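Local coordinates for protein 5-carboxyvanillate decarboxylase (Sphingomonas paucimobilis, PDB 4L6D) that probably removes a carboxyl group from 5-carboxyvanillate as a metal-binding carboxy-lyase of the amidohydrolase fold, and here binds manganese and vanillic acid, at residues A163-G168 and R217-K222. Residues are numbered along the deposited sequence; the frame is centred on the assembly and turned at random.
Sequences AIEASG and RFPRLK
Glu165, near the C-terminal end of helix 158-167, reaches into the type I beta turn Phe218-Leu221 and binds its backbone, joining this helix of the TIM-barrel-type fold to the loop 218-222 that leads into strand 223-225. OE2 accepts the Arg220 N-H through its anti lone pair; the N...O distance from Arg220 N to Glu165 OE2 is 2.9 Å and the angle at the hydrogen 163°. With CG anti to the backbone N and the rest of the chain stretched out, the carboxylate reaches the turn. There Glu165 OE2 is in van der Waals contact with Pro219 CD (3.3 Å); Pro219 N, though close, has no hydrogen to give, which leaves Arg220 N as the donor. Glu165 OE1 sits at the edge of the Phe218 ring, 3.4 Å from Phe218 CD1, the carboxylate and ring planes 88° apart. One water donates to both Glu165 OE1 and Arg217 O; another donates to Glu165 O and Arg220 O. Deeper in, Leu221 CD2 meets Ile164 CG2 at 3.8 Å, the Leu221 side chain roughly perpendicular to that of Ile164. Were Glu165 an alanine, Arg220 N would probably lose its acceptor and the water on Arg217 O its second partner. Bends at chi2 (-81°) and chi3 carry the Arg220 guanidinium away, its NE 6.3 Å from Glu165 OE2. The carboxylate thus holds the turn through one peptide N-H and a water, with no ion pair across the segments.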
# COMPACT_ATOMS: atom_id res chain seq x y z
N ALA A 163 23.23 16.91 1.83
CA ALA A 163 23.38 17.60 3.11
C ALA A 163 22.85 16.77 4.27
O ALA A 163 23.44 16.77 5.34
CB ALA A 163 22.70 18.98 3.06
N ILE A 164 21.73 16.07 4.06
CA ILE A 164 21.18 15.23 5.12
C ILE A 164 22.17 14.12 5.46
O ILE A 164 22.51 13.92 6.63
CB ILE A 164 19.80 14.64 4.75
CG1 ILE A 164 18.77 15.77 4.62
CG2 ILE A 164 19.37 13.62 5.80
CD1 ILE A 164 17.38 15.27 4.24
N GLU A 165 22.66 13.42 4.43
CA GLU A 165 23.66 12.39 4.67
C GLU A 165 24.86 12.91 5.45
O GLU A 165 25.28 12.29 6.43
CB GLU A 165 24.14 11.76 3.37
CG GLU A 165 24.98 10.54 3.62
CD GLU A 165 25.65 10.02 2.37
OE1 GLU A 165 26.02 10.83 1.50
OE2 GLU A 165 25.82 8.79 2.28
N ALA A 166 25.40 14.05 5.04
CA ALA A 166 26.59 14.59 5.67
C ALA A 166 26.32 15.02 7.11
O ALA A 166 27.23 14.99 7.95
CB ALA A 166 27.12 15.77 4.86
N SER A 167 25.09 15.44 7.40
CA SER A 167 24.75 15.93 8.73
C SER A 167 24.68 14.82 9.76
O SER A 167 24.85 15.07 10.95
CB SER A 167 23.40 16.66 8.72
OG SER A 167 22.32 15.74 8.60
N GLY A 168 24.39 13.60 9.31
CA GLY A 168 24.18 12.48 10.21
C GLY A 168 22.77 12.43 10.82
O GLY A 168 22.46 11.51 11.58
N ARG A 217 23.71 6.17 -3.97
CA ARG A 217 24.32 7.49 -4.07
C ARG A 217 24.63 8.06 -2.68
O ARG A 217 25.67 8.67 -2.47
CB ARG A 217 23.40 8.44 -4.83
CG ARG A 217 23.98 9.82 -5.08
CD ARG A 217 23.00 10.67 -5.88
NE ARG A 217 22.96 10.29 -7.29
CZ ARG A 217 23.75 10.81 -8.22
NH1 ARG A 217 24.65 11.73 -7.90
NH2 ARG A 217 23.65 10.41 -9.48
N PHE A 218 23.71 7.85 -1.74
CA PHE A 218 23.87 8.34 -0.37
C PHE A 218 23.65 7.21 0.63
O PHE A 218 22.60 7.13 1.29
CB PHE A 218 22.88 9.48 -0.07
CG PHE A 218 22.91 10.60 -1.07
CD1 PHE A 218 23.98 11.48 -1.13
CD2 PHE A 218 21.84 10.80 -1.93
CE1 PHE A 218 24.00 12.52 -2.06
CE2 PHE A 218 21.85 11.84 -2.84
CZ PHE A 218 22.93 12.71 -2.90
N PRO A 219 24.64 6.30 0.73
CA PRO A 219 24.44 5.06 1.49
C PRO A 219 24.33 5.26 2.99
O PRO A 219 23.90 4.33 3.66
CB PRO A 219 25.67 4.23 1.13
CG PRO A 219 26.72 5.24 0.76
CD PRO A 219 25.94 6.32 0.04
N ARG A 220 24.71 6.43 3.51
CA ARG A 220 24.59 6.65 4.95
C ARG A 220 23.32 7.40 5.37
O ARG A 220 23.17 7.76 6.53
CB ARG A 220 25.80 7.41 5.50
CG ARG A 220 27.12 6.67 5.32
CD ARG A 220 27.31 5.61 6.38
NE ARG A 220 27.37 6.15 7.74
CZ ARG A 220 28.46 6.70 8.29
NH1 ARG A 220 29.59 6.80 7.61
NH2 ARG A 220 28.40 7.15 9.54
N LEU A 221 22.40 7.64 4.43
CA LEU A 221 21.12 8.22 4.80
C LEU A 221 20.36 7.34 5.79
O LEU A 221 20.37 6.11 5.68
CB LEU A 221 20.23 8.35 3.57
CG LEU A 221 20.45 9.53 2.65
CD1 LEU A 221 19.47 9.42 1.49
CD2 LEU A 221 20.26 10.84 3.41
N LYS A 222 19.70 7.97 6.76
CA LYS A 222 18.74 7.26 7.59
C LYS A 222 17.37 7.91 7.42
O LYS A 222 17.22 9.12 7.62
CB LYS A 222 19.15 7.23 9.06
CG LYS A 222 18.23 6.39 9.96
CD LYS A 222 18.39 4.87 9.72
CE LYS A 222 19.65 4.34 10.39
NZ LYS A 222 20.00 2.95 9.94
O HOH W 1 27.31 10.09 -0.76
O HOH W 2 23.56 10.37 7.57